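Local atomic coordinates of tannase (Lactobacillus plantarum, PDB entry 3WA7), a protein that hydrolyses the galloyl ester bonds of tannins, as a tannase of the alpha/beta-hydrolase family. Residues G161-G166 and I449-D454; N395-L400 and I428-M433; V407-R412 and H437-D442. One frame throughout, in Å; residues are numbered along the deposited sequence.

Contact 1. Residues G161-G166 and I449-D454. With SO4 (sulfate ion), chain C.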
ATOM      1  N   GLY A 161      -2.322  -5.062   1.462  1.00  3.13           N
ATOM      2  CA  GLY A 161      -1.621  -4.253   2.436  1.00  4.11           C
ATOM      3  C   GLY A 161      -2.248  -2.879   2.487  1.00  3.99           C
ATOM      4  O   GLY A 161      -2.982  -2.499   1.576  1.00  5.18           O
ATOM      5  N   THR A 162      -1.958  -2.146   3.553  1.00  4.61           N
ATOM      6  CA  THR A 162      -2.497  -0.803   3.749  1.00  4.97           C
ATOM      7  C   THR A 162      -1.370   0.224   3.888  1.00  5.07           C
ATOM      8  O   THR A 162      -0.350  -0.054   4.513  1.00  5.44           O
ATOM      9  CB  THR A 162      -3.368  -0.761   5.027  1.00  6.13           C
ATOM     10  OG1 THR A 162      -4.494  -1.636   4.870  1.00  4.87           O
ATOM     11  CG2 THR A 162      -3.854   0.650   5.300  1.00  6.42           C
ATOM     12  N   SER A 163      -1.561   1.402   3.291  1.00  5.36           N
ATOM     13  CA  SER A 163      -0.586   2.494   3.365  1.00  6.64           C
ATOM     14  C   SER A 163       0.755   2.078   2.761  1.00  6.18           C
ATOM     15  O   SER A 163       0.819   1.702   1.594  1.00  5.93           O
ATOM     16  CB  SER A 163      -0.406   2.924   4.829  1.00  7.56           C
ATOM     17  OG  SER A 163       0.290   4.159   4.931  1.00  7.31           O
ATOM     18  N   ALA A 164       1.830   2.158   3.540  1.00  5.76           N
ATOM     19  CA  ALA A 164       3.133   1.740   3.032  1.00  6.06           C
ATOM     20  C   ALA A 164       3.019   0.266   2.640  1.00  5.95           C
ATOM     21  O   ALA A 164       3.709  -0.205   1.735  1.00  4.45           O
ATOM     22  CB  ALA A 164       4.206   1.922   4.104  1.00  6.75           C
ATOM     23  N   GLY A 165       2.142  -0.453   3.338  1.00  5.98           N
ATOM     24  CA  GLY A 165       1.927  -1.863   3.051  1.00  5.02           C
ATOM     25  C   GLY A 165       1.163  -2.017   1.751  1.00  5.21           C
ATOM     26  O   GLY A 165       1.232  -3.053   1.088  1.00  5.11           O
ATOM     27  N   GLY A 166       0.409  -0.981   1.394  1.00  4.81           N
ATOM     28  CA  GLY A 166      -0.336  -1.011   0.148  1.00  4.72           C
ATOM     29  C   GLY A 166       0.644  -0.800  -0.997  1.00  5.39           C
ATOM     30  O   GLY A 166       0.486  -1.360  -2.086  1.00  4.64           O
ATOM     31  N   ILE A 449     -13.922   7.828   4.370  1.00  9.43           N
ATOM     32  CA  ILE A 449     -13.083   6.770   4.918  1.00  8.20           C
ATOM     33  C   ILE A 449     -11.716   7.384   5.180  1.00  9.08           C
ATOM     34  O   ILE A 449     -11.122   7.994   4.293  1.00  7.04           O
ATOM     35  CB  ILE A 449     -12.947   5.588   3.937  1.00  9.74           C
ATOM     36  CG1 ILE A 449     -14.272   4.824   3.866  1.00 10.82           C
ATOM     37  CG2 ILE A 449     -11.836   4.646   4.394  1.00 10.09           C
ATOM     38  CD1 ILE A 449     -14.680   4.207   5.190  1.00 12.91           C
ATOM     39  N   PRO A 450     -11.214   7.253   6.414  1.00  9.77           N
ATOM     40  CA  PRO A 450      -9.909   7.806   6.780  1.00  9.85           C
ATOM     41  C   PRO A 450      -8.771   6.937   6.272  1.00  9.14           C
ATOM     42  O   PRO A 450      -8.985   5.997   5.507  1.00  9.38           O
ATOM     43  CB  PRO A 450      -9.971   7.828   8.301  1.00 11.16           C
ATOM     44  CG  PRO A 450     -10.703   6.550   8.590  1.00 10.56           C
ATOM     45  CD  PRO A 450     -11.842   6.585   7.570  1.00 10.65           C
ATOM     46  N   HIS A 451      -7.559   7.268   6.703  1.00  8.79           N
ATOM     47  CA  HIS A 451      -6.373   6.519   6.328  1.00  9.61           C
ATOM     48  C   HIS A 451      -6.497   5.161   7.014  1.00 11.34           C
ATOM     49  O   HIS A 451      -6.296   5.050   8.225  1.00 12.88           O
ATOM     50  CB  HIS A 451      -5.129   7.262   6.820  1.00  9.30           C
ATOM     51  CG  HIS A 451      -3.840   6.655   6.366  1.00  9.52           C
ATOM     52  ND1 HIS A 451      -3.507   6.523   5.036  1.00  9.72           N
ATOM     53  CD2 HIS A 451      -2.795   6.157   7.069  1.00 11.28           C
ATOM     54  CE1 HIS A 451      -2.311   5.970   4.938  1.00 11.32           C
ATOM     55  NE2 HIS A 451      -1.857   5.739   6.156  1.00 10.56           N
ATOM     56  N   SER A 452      -6.841   4.136   6.240  1.00  9.09           N
ATOM     57  CA  SER A 452      -7.027   2.797   6.788  1.00 10.17           C
ATOM     58  C   SER A 452      -7.211   1.785   5.667  1.00  8.36           C
ATOM     59  O   SER A 452      -7.134   2.134   4.494  1.00  8.36           O
ATOM     60  CB  SER A 452      -8.268   2.781   7.676  1.00 10.51           C
ATOM     61  OG  SER A 452      -9.412   3.135   6.913  1.00 12.56           O
ATOM     62  N   GLY A 453      -7.462   0.531   6.034  1.00  9.01           N
ATOM     63  CA  GLY A 453      -7.669  -0.505   5.037  1.00  8.51           C
ATOM     64  C   GLY A 453      -8.519  -1.651   5.559  1.00  8.73           C
ATOM     65  O   GLY A 453      -8.963  -1.624   6.707  1.00  9.19           O
ATOM     66  N   ASP A 454      -8.756  -2.648   4.708  1.00  8.36           N
ATOM     67  CA  ASP A 454      -9.531  -3.835   5.074  1.00  8.29           C
ATOM     68  C   ASP A 454     -10.901  -3.533   5.688  1.00  8.67           C
ATOM     69  O   ASP A 454     -11.389  -4.293   6.525  1.00  9.31           O
ATOM     70  CB  ASP A 454      -8.721  -4.694   6.054  1.00  7.85           C
ATOM     71  CG  ASP A 454      -7.476  -5.302   5.420  1.00  9.84           C
ATOM     72  OD1 ASP A 454      -6.987  -4.760   4.409  1.00 11.07           O
ATOM     73  OD2 ASP A 454      -6.973  -6.319   5.947  1.00  9.80           O
TER
HETATM   74  S   SO4 C 502       1.020   4.399   8.446  1.00 14.54           S
HETATM   75  O1  SO4 C 502       0.705   3.278   9.349  1.00 20.98           O
HETATM   76  O2  SO4 C 502      -0.202   5.163   8.159  1.00 20.72           O
HETATM   77  O3  SO4 C 502       1.991   5.285   9.105  1.00 19.30           O
HETATM   78  O4  SO4 C 502       1.585   3.875   7.190  1.00 14.71           O
HETATM   79  O   HOH W   1      -4.248  -4.271   4.455  1.00 11.53           O
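His451 meets Ser163 with the edge of its imidazole. CG stands anti to the backbone N (chi1 -174°), which carries the ring from CB toward the turn at Ser163. Along that edge CD2 lies 3.0 Å from sulfate O2, while CE1 borders Ser163 OG and CB. NE2, at the tip, gives its N-H to Ser163 OG over 2.9 Å, the hydroxyl lying only 11° out of the ring plane. The same N-H is shared, weakly, with sulfate O2 (2.7 Å, 126° at the hydrogen). The other ring nitrogen, ND1, is bonded to Asp419 OD2. This relay fits a Ser-His-Asp catalytic triad, and Gly161, Ser163 and Gly165 fit the GxSxG nucleophile elbow of alpha/beta-hydrolases, with Ser163 at positive phi just before helix 164-174. Ser163 OG donates in turn to sulfate O4 (2.6 Å); the ion, probably from the crystallisation liquor, is also held by Gly77 N. Beside the elbow, Thr162 CG2 rests 3.6 Å from Ser452 C, and its OG1 lies so close to Gly453 CA (3.4 Å) that a CB on Gly453 would clash. A water joins Thr162 OG1 (2.7 Å) to OD1 of Asp454, a residue whose OD2 is bonded to Thr97 OG1.

Contact 2. Residues N395-L400 and I428-M433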
ATOM      1  N   ASN A 395       9.220   2.217  -7.164  1.00  6.74           N
ATOM      2  CA  ASN A 395       8.026   2.955  -7.568  1.00  6.02           C
ATOM      3  C   ASN A 395       7.246   2.026  -8.504  1.00  5.50           C
ATOM      4  O   ASN A 395       7.722   1.686  -9.586  1.00  4.35           O
ATOM      5  CB  ASN A 395       8.414   4.237  -8.314  1.00  4.27           C
ATOM      6  CG  ASN A 395       7.214   5.125  -8.620  1.00  6.81           C
ATOM      7  OD1 ASN A 395       6.071   4.667  -8.625  1.00  6.61           O
ATOM      8  ND2 ASN A 395       7.473   6.403  -8.893  1.00  5.82           N
ATOM      9  N   PRO A 396       6.045   1.592  -8.094  1.00  4.66           N
ATOM     10  CA  PRO A 396       5.247   0.699  -8.940  1.00  5.78           C
ATOM     11  C   PRO A 396       5.059   1.218 -10.368  1.00  5.48           C
ATOM     12  O   PRO A 396       5.055   0.443 -11.321  1.00  6.08           O
ATOM     13  CB  PRO A 396       3.921   0.603  -8.184  1.00  4.89           C
ATOM     14  CG  PRO A 396       4.343   0.745  -6.754  1.00  6.54           C
ATOM     15  CD  PRO A 396       5.347   1.877  -6.827  1.00  5.40           C
ATOM     16  N   LEU A 397       4.911   2.531 -10.508  1.00  4.98           N
ATOM     17  CA  LEU A 397       4.699   3.145 -11.815  1.00  5.77           C
ATOM     18  C   LEU A 397       5.808   2.880 -12.833  1.00  7.06           C
ATOM     19  O   LEU A 397       5.543   2.792 -14.033  1.00  7.40           O
ATOM     20  CB  LEU A 397       4.517   4.658 -11.658  1.00  5.06           C
ATOM     21  CG  LEU A 397       3.410   5.158 -10.725  1.00  6.39           C
ATOM     22  CD1 LEU A 397       3.332   6.676 -10.828  1.00  5.66           C
ATOM     23  CD2 LEU A 397       2.071   4.534 -11.097  1.00  8.85           C
ATOM     24  N   SER A 398       7.044   2.765 -12.355  1.00  5.34           N
ATOM     25  CA  SER A 398       8.192   2.532 -13.225  1.00  7.01           C
ATOM     26  C   SER A 398       8.021   1.323 -14.138  1.00  7.62           C
ATOM     27  O   SER A 398       8.475   1.328 -15.280  1.00  9.27           O
ATOM     28  CB  SER A 398       9.457   2.337 -12.381  1.00  7.05           C
ATOM     29  OG  SER A 398       9.748   3.499 -11.629  1.00 10.88           O
ATOM     30  N   TYR A 399       7.360   0.290 -13.632  1.00  7.36           N
ATOM     31  CA  TYR A 399       7.166  -0.937 -14.394  1.00  7.00           C
ATOM     32  C   TYR A 399       6.044  -0.869 -15.422  1.00  8.37           C
ATOM     33  O   TYR A 399       5.906  -1.763 -16.255  1.00  9.18           O
ATOM     34  CB  TYR A 399       6.940  -2.101 -13.430  1.00  7.60           C
ATOM     35  CG  TYR A 399       8.067  -2.237 -12.439  1.00  6.24           C
ATOM     36  CD1 TYR A 399       8.061  -1.517 -11.242  1.00  5.68           C
ATOM     37  CD2 TYR A 399       9.184  -3.015 -12.734  1.00  5.39           C
ATOM     38  CE1 TYR A 399       9.142  -1.567 -10.370  1.00  6.01           C
ATOM     39  CE2 TYR A 399      10.269  -3.070 -11.868  1.00  6.40           C
ATOM     40  CZ  TYR A 399      10.245  -2.345 -10.692  1.00  7.02           C
ATOM     41  OH  TYR A 399      11.319  -2.396  -9.837  1.00  7.60           O
ATOM     42  N   LEU A 400       5.250   0.194 -15.371  1.00  9.02           N
ATOM     43  CA  LEU A 400       4.150   0.358 -16.314  1.00 12.36           C
ATOM     44  C   LEU A 400       4.595   1.207 -17.505  1.00 14.69           C
ATOM     45  O   LEU A 400       3.975   1.171 -18.567  1.00 17.57           O
ATOM     46  CB  LEU A 400       2.950   1.015 -15.624  1.00 11.51           C
ATOM     47  CG  LEU A 400       2.462   0.350 -14.332  1.00 11.96           C
ATOM     48  CD1 LEU A 400       1.273   1.125 -13.770  1.00 12.46           C
ATOM     49  CD2 LEU A 400       2.074  -1.098 -14.604  1.00 10.98           C
ATOM     50  N   ILE A 428      -5.002   7.980  -8.021  1.00  4.26           N
ATOM     51  CA  ILE A 428      -5.679   8.176  -9.299  1.00  4.45           C
ATOM     52  C   ILE A 428      -4.707   7.958 -10.462  1.00  4.48           C
ATOM     53  O   ILE A 428      -5.066   7.352 -11.471  1.00  5.36           O
ATOM     54  CB  ILE A 428      -6.306   9.591  -9.382  1.00  3.83           C
ATOM     55  CG1 ILE A 428      -7.473   9.686  -8.389  1.00  4.77           C
ATOM     56  CG2 ILE A 428      -6.792   9.867 -10.802  1.00  6.58           C
ATOM     57  CD1 ILE A 428      -8.031  11.089  -8.212  1.00  6.03           C
ATOM     58  N   ILE A 429      -3.478   8.443 -10.315  1.00  6.09           N
ATOM     59  CA  ILE A 429      -2.469   8.269 -11.357  1.00  4.98           C
ATOM     60  C   ILE A 429      -2.204   6.780 -11.573  1.00  4.98           C
ATOM     61  O   ILE A 429      -2.115   6.317 -12.709  1.00  3.43           O
ATOM     62  CB  ILE A 429      -1.143   8.971 -10.983  1.00  5.44           C
ATOM     63  CG1 ILE A 429      -1.304  10.489 -11.120  1.00  5.08           C
ATOM     64  CG2 ILE A 429      -0.013   8.471 -11.882  1.00  5.97           C
ATOM     65  CD1 ILE A 429      -0.128  11.285 -10.574  1.00  6.30           C
ATOM     66  N   LEU A 430      -2.087   6.034 -10.480  1.00  5.37           N
ATOM     67  CA  LEU A 430      -1.847   4.598 -10.568  1.00  5.77           C
ATOM     68  C   LEU A 430      -3.008   3.904 -11.281  1.00  5.33           C
ATOM     69  O   LEU A 430      -2.805   3.098 -12.192  1.00  3.68           O
ATOM     70  CB  LEU A 430      -1.667   4.005  -9.166  1.00  7.00           C
ATOM     71  CG  LEU A 430      -1.572   2.479  -9.057  1.00  6.74           C
ATOM     72  CD1 LEU A 430      -0.420   1.955  -9.904  1.00  8.07           C
ATOM     73  CD2 LEU A 430      -1.384   2.095  -7.600  1.00  8.56           C
ATOM     74  N   ALA A 431      -4.228   4.226 -10.868  1.00  6.76           N
ATOM     75  CA  ALA A 431      -5.409   3.622 -11.469  1.00  7.05           C
ATOM     76  C   ALA A 431      -5.514   3.889 -12.971  1.00  7.13           C
ATOM     77  O   ALA A 431      -5.807   2.983 -13.754  1.00  7.52           O
ATOM     78  CB  ALA A 431      -6.665   4.121 -10.760  1.00  7.48           C
ATOM     79  N   ILE A 432      -5.278   5.129 -13.379  1.00  4.69           N
ATOM     80  CA  ILE A 432      -5.381   5.462 -14.794  1.00  6.62           C
ATOM     81  C   ILE A 432      -4.247   4.854 -15.602  1.00  6.43           C
ATOM     82  O   ILE A 432      -4.466   4.364 -16.710  1.00  7.33           O
ATOM     83  CB  ILE A 432      -5.419   6.987 -15.007  1.00  7.45           C
ATOM     84  CG1 ILE A 432      -6.693   7.552 -14.372  1.00  7.38           C
ATOM     85  CG2 ILE A 432      -5.376   7.315 -16.503  1.00  8.45           C
ATOM     86  CD1 ILE A 432      -6.813   9.064 -14.463  1.00  5.53           C
HETATM   87  N   MSE A 433      -3.035   4.869 -15.053  1.00  6.42           N
HETATM   88  CA  MSE A 433      -1.910   4.291 -15.776  1.00  7.04           C
HETATM   89  C   MSE A 433      -2.140   2.800 -15.991  1.00  7.89           C
HETATM   90  O   MSE A 433      -1.806   2.262 -17.044  1.00  7.77           O
HETATM   91  CB  MSE A 433      -0.597   4.518 -15.027  1.00  7.87           C
HETATM   92  CG  MSE A 433       0.619   4.161 -15.863  1.00 11.31           C
HETATM   93 SE   MSE A 433       2.278   4.717 -15.058  1.00 21.95          SE
HETATM   94  CE  MSE A 433       1.748   6.499 -14.583  1.00  1.71           C
TER
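Leu397 and Leu430 have their CA atoms 6.8 Å apart, and Leu400 and Met433 follow at 7.2 Å, as the turn leading into helix 398-401 lies against one side of helix 425-436. Leu397 splits its branches between three partners. Its CD1 meets Ile429 CG2 at 3.9 Å, the two side chains crossing at about a right angle, while CD2 packs on Leu430 CD1 at 3.8 Å. Met433, deposited as selenomethionine, runs extended as far as SE, 3.8 Å from Leu400 CB, and the bend at chi3 (-46°) then turns CE against both methyls of Leu397. Leu400 lies obliquely over this chain, its CD1 3.7 Å from Met433 CG. The side chains that meet here are apolar and buried. On the side of Leu397, the turn is fixed by a capping bond: Leu397 N donates to Asn395 OD1 (3.1 Å) from above the carbonyl plane, and Asn395 ND2 is tied to Asn208 and Glu210. Pro396 packs on helix 164-174, and Ile428 and Ala431 touch Phe443 on strand 440-444. Helix 425-436 is the crossover helix of the beta-alpha-beta unit strand 410-414, helix 425-436, strand 440-444, packed against both the unit's last strand and the short helix that precedes the first.

Contact 3. Residues V407-R412 and H437-D442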
ATOM      1  N   VAL A 407       4.018  -8.199 -15.000  1.00  8.07           N
ATOM      2  CA  VAL A 407       3.026  -7.497 -14.185  1.00  8.33           C
ATOM      3  C   VAL A 407       1.714  -8.238 -13.935  1.00  7.31           C
ATOM      4  O   VAL A 407       1.140  -8.824 -14.850  1.00  8.85           O
ATOM      5  CB  VAL A 407       2.700  -6.127 -14.839  1.00  7.50           C
ATOM      6  CG1 VAL A 407       1.775  -5.311 -13.945  1.00  8.07           C
ATOM      7  CG2 VAL A 407       3.997  -5.364 -15.114  1.00  9.17           C
ATOM      8  N   ALA A 408       1.242  -8.200 -12.689  1.00  7.30           N
ATOM      9  CA  ALA A 408      -0.024  -8.840 -12.336  1.00  7.14           C
ATOM     10  C   ALA A 408      -1.093  -8.240 -13.247  1.00  8.34           C
ATOM     11  O   ALA A 408      -1.061  -7.048 -13.545  1.00  7.94           O
ATOM     12  CB  ALA A 408      -0.364  -8.565 -10.872  1.00  6.62           C
ATOM     13  N   LYS A 409      -2.045  -9.057 -13.684  1.00  7.96           N
ATOM     14  CA  LYS A 409      -3.078  -8.566 -14.585  1.00  9.68           C
ATOM     15  C   LYS A 409      -4.326  -8.002 -13.907  1.00  8.82           C
ATOM     16  O   LYS A 409      -5.137  -7.339 -14.556  1.00  8.45           O
ATOM     17  CB  LYS A 409      -3.484  -9.679 -15.557  1.00 10.24           C
ATOM     18  CG  LYS A 409      -2.320 -10.243 -16.370  1.00 15.89           C
ATOM     19  CD  LYS A 409      -1.582  -9.138 -17.128  1.00 19.17           C
ATOM     20  CE  LYS A 409      -0.359  -9.683 -17.855  1.00 23.71           C
ATOM     21  NZ  LYS A 409       0.372  -8.619 -18.600  1.00 28.19           N
ATOM     22  N   HIS A 410      -4.467  -8.235 -12.606  1.00  7.54           N
ATOM     23  CA  HIS A 410      -5.654  -7.783 -11.876  1.00  8.33           C
ATOM     24  C   HIS A 410      -5.318  -6.925 -10.663  1.00  7.96           C
ATOM     25  O   HIS A 410      -4.554  -7.346  -9.791  1.00  7.09           O
ATOM     26  CB  HIS A 410      -6.457  -9.006 -11.433  1.00  8.68           C
ATOM     27  CG  HIS A 410      -6.629 -10.028 -12.513  1.00 10.52           C
ATOM     28  ND1 HIS A 410      -7.421  -9.815 -13.619  1.00 11.29           N
ATOM     29  CD2 HIS A 410      -6.072 -11.252 -12.678  1.00 11.31           C
ATOM     30  CE1 HIS A 410      -7.344 -10.863 -14.422  1.00 12.30           C
ATOM     31  NE2 HIS A 410      -6.532 -11.748 -13.874  1.00 11.31           N
ATOM     32  N   TRP A 411      -5.924  -5.740 -10.598  1.00  8.11           N
ATOM     33  CA  TRP A 411      -5.674  -4.795  -9.510  1.00  7.43           C
ATOM     34  C   TRP A 411      -6.932  -4.229  -8.853  1.00  7.86           C
ATOM     35  O   TRP A 411      -7.913  -3.919  -9.531  1.00  8.75           O
ATOM     36  CB  TRP A 411      -4.860  -3.600 -10.025  1.00  7.18           C
ATOM     37  CG  TRP A 411      -3.543  -3.954 -10.627  1.00  5.60           C
ATOM     38  CD1 TRP A 411      -3.329  -4.687 -11.758  1.00  7.81           C
ATOM     39  CD2 TRP A 411      -2.249  -3.617 -10.116  1.00  6.94           C
ATOM     40  NE1 TRP A 411      -1.982  -4.831 -11.979  1.00  7.98           N
ATOM     41  CE2 TRP A 411      -1.295  -4.185 -10.987  1.00  6.30           C
ATOM     42  CE3 TRP A 411      -1.801  -2.888  -9.006  1.00  7.31           C
ATOM     43  CZ2 TRP A 411       0.087  -4.050 -10.783  1.00  6.23           C
ATOM     44  CZ3 TRP A 411      -0.428  -2.753  -8.802  1.00  5.75           C
ATOM     45  CH2 TRP A 411       0.498  -3.334  -9.690  1.00  6.22           C
ATOM     46  N   ARG A 412      -6.882  -4.079  -7.533  1.00  7.67           N
ATOM     47  CA  ARG A 412      -7.980  -3.484  -6.776  1.00  7.49           C
ATOM     48  C   ARG A 412      -7.346  -2.449  -5.858  1.00  7.40           C
ATOM     49  O   ARG A 412      -6.560  -2.783  -4.965  1.00  7.61           O
ATOM     50  CB  ARG A 412      -8.740  -4.520  -5.945  1.00  7.67           C
ATOM     51  CG  ARG A 412      -9.947  -3.916  -5.220  1.00  8.95           C
ATOM     52  CD  ARG A 412     -10.801  -4.986  -4.551  1.00  9.02           C
ATOM     53  NE  ARG A 412     -12.065  -4.458  -4.034  1.00  9.76           N
ATOM     54  CZ  ARG A 412     -12.204  -3.817  -2.877  1.00 10.87           C
ATOM     55  NH1 ARG A 412     -11.156  -3.611  -2.094  1.00 10.32           N
ATOM     56  NH2 ARG A 412     -13.401  -3.389  -2.498  1.00 11.85           N
ATOM     57  N   HIS A 437      -2.590   0.926 -19.738  1.00 10.78           N
ATOM     58  CA  HIS A 437      -1.740  -0.144 -20.239  1.00 11.73           C
ATOM     59  C   HIS A 437      -2.426  -1.499 -20.349  1.00 11.18           C
ATOM     60  O   HIS A 437      -1.765  -2.526 -20.507  1.00 13.20           O
ATOM     61  CB  HIS A 437      -0.462  -0.239 -19.400  1.00 11.27           C
ATOM     62  CG  HIS A 437       0.484   0.902 -19.628  1.00 13.56           C
ATOM     63  ND1 HIS A 437       0.315   2.140 -19.044  1.00 13.67           N
ATOM     64  CD2 HIS A 437       1.572   1.011 -20.427  1.00 12.95           C
ATOM     65  CE1 HIS A 437       1.256   2.960 -19.473  1.00 13.66           C
ATOM     66  NE2 HIS A 437       2.031   2.301 -20.315  1.00 15.40           N
ATOM     67  N   GLY A 438      -3.753  -1.491 -20.266  1.00  9.89           N
ATOM     68  CA  GLY A 438      -4.520  -2.715 -20.418  1.00 11.25           C
ATOM     69  C   GLY A 438      -4.713  -3.634 -19.229  1.00 12.16           C
ATOM     70  O   GLY A 438      -5.228  -4.741 -19.392  1.00 13.00           O
ATOM     71  N   TYR A 439      -4.314  -3.203 -18.039  1.00 10.51           N
ATOM     72  CA  TYR A 439      -4.481  -4.051 -16.864  1.00  9.67           C
ATOM     73  C   TYR A 439      -5.858  -3.886 -16.240  1.00 11.41           C
ATOM     74  O   TYR A 439      -6.471  -2.821 -16.332  1.00 11.65           O
ATOM     75  CB  TYR A 439      -3.399  -3.744 -15.825  1.00  9.73           C
ATOM     76  CG  TYR A 439      -2.002  -3.987 -16.339  1.00  9.58           C
ATOM     77  CD1 TYR A 439      -1.201  -2.930 -16.767  1.00  8.91           C
ATOM     78  CD2 TYR A 439      -1.496  -5.283 -16.444  1.00 11.05           C
ATOM     79  CE1 TYR A 439       0.067  -3.151 -17.285  1.00 10.55           C
ATOM     80  CE2 TYR A 439      -0.225  -5.517 -16.968  1.00 11.12           C
ATOM     81  CZ  TYR A 439       0.549  -4.447 -17.385  1.00 10.86           C
ATOM     82  OH  TYR A 439       1.804  -4.671 -17.904  1.00 13.28           O
ATOM     83  N   GLY A 440      -6.349  -4.958 -15.622  1.00 10.82           N
ATOM     84  CA  GLY A 440      -7.643  -4.907 -14.970  1.00  9.69           C
ATOM     85  C   GLY A 440      -7.505  -4.090 -13.701  1.00 10.34           C
ATOM     86  O   GLY A 440      -6.610  -4.341 -12.891  1.00  9.65           O
ATOM     87  N   ILE A 441      -8.378  -3.107 -13.523  1.00  9.81           N
ATOM     88  CA  ILE A 441      -8.312  -2.260 -12.343  1.00  9.43           C
ATOM     89  C   ILE A 441      -9.684  -1.905 -11.780  1.00 10.37           C
ATOM     90  O   ILE A 441     -10.555  -1.394 -12.485  1.00 10.13           O
ATOM     91  CB  ILE A 441      -7.504  -0.956 -12.650  1.00  9.22           C
ATOM     92  CG1 ILE A 441      -7.640   0.048 -11.503  1.00  9.23           C
ATOM     93  CG2 ILE A 441      -7.962  -0.358 -13.973  1.00  9.67           C
ATOM     94  CD1 ILE A 441      -7.019  -0.416 -10.195  1.00  7.78           C
ATOM     95  N   ASP A 442      -9.870  -2.221 -10.503  1.00  9.13           N
ATOM     96  CA  ASP A 442     -11.100  -1.926  -9.780  1.00 10.50           C
ATOM     97  C   ASP A 442     -10.656  -0.846  -8.804  1.00  9.14           C
ATOM     98  O   ASP A 442      -9.865  -1.110  -7.895  1.00  9.54           O
ATOM     99  CB  ASP A 442     -11.584  -3.163  -9.024  1.00 11.28           C
ATOM    100  CG  ASP A 442     -12.885  -2.923  -8.294  1.00 13.53           C
ATOM    101  OD1 ASP A 442     -12.969  -1.930  -7.546  1.00 14.54           O
ATOM    102  OD2 ASP A 442     -13.826  -3.727  -8.465  1.00 15.84           O
TER
HETATM  103  O   HOH W   2     -14.306  -4.675  -5.555  1.00 23.91           O
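Tyr439 takes Val407 over one face of its ring, while the Lys409 chain passes obliquely alongside CD2 and CE2, just before two neighbouring parallel strands come together. Where the strands join, the backbone ladder is close: Gly440 N donates to Lys409 O (2.9 Å), Trp411 N to Gly440 O (2.8 Å), and Asp442 N to Trp411 O (2.8 Å), the last bond fairly straight at 162°. The dense side-chain packing lies at the Tyr439 end. With CG anti to its carbonyl carbon (chi1 -61°), Tyr439 leans back over the loop before strand 410-414. Val407 CG1 sits 4.0 Å from the ring centroid and 27° off the normal, a CH-pi contact, while Val407 CB and CG2 border OH. The ring's CD2 lies 3.4 Å from Ala408 O, a carbonyl that also accepts from Trp411 NE1 (2.9 Å). Trp411 runs beside Tyr439, pointing the same way, and Ile441 CD1 touches Trp411 CB. The exposed margin of this end is the Lys409 amino group, 3.6 Å from Tyr439 CE2. With an alanine in place of Tyr439 the ring is gone, and a gap would probably open beside Val407 CG1, with the Lys409 chain freer to turn. The other end is looser. Arg412 and Asp442 carry opposite charges but make no direct bond; a water 2.7 Å from Arg412 NE links it to Asp442 OD2. Each has a stronger partner elsewhere, Arg412 NH2 with Asp456 and Asp442 OD1 with Arg414. Strand 440-444 is the outermost strand at this side of the central sheet, and strand 410-414 separates it from strand 199-203. Helices 425-436 and 164-174 pack on the face bearing Trp411, helix 425-436 also reaching Ile441, and helix 457-468 packs on the opposite face, against His410 and Arg412.

Overall arrangement
From the N terminus the chain first builds much of the central sheet, then reaches 161-166 at the turn into helix 164-174, where contact 1 opens its long loop. Some 230 residues later, 395-400 and 407-412 follow in quick succession; 428-433 then closes contact 2 and 437-442 closes contact 3, so these two cross along the chain. Both nest inside contact 1, which closes last, at 449-454 in the loop before helix 457-468. Contacts 2 and 3 touch, Leu400 meeting His437 and Tyr439, and tie helices 398-401 and 425-436 to the last two strands of the sheet. Contact 1 touches neither, its centre lying about 17 and 19 Å from theirs.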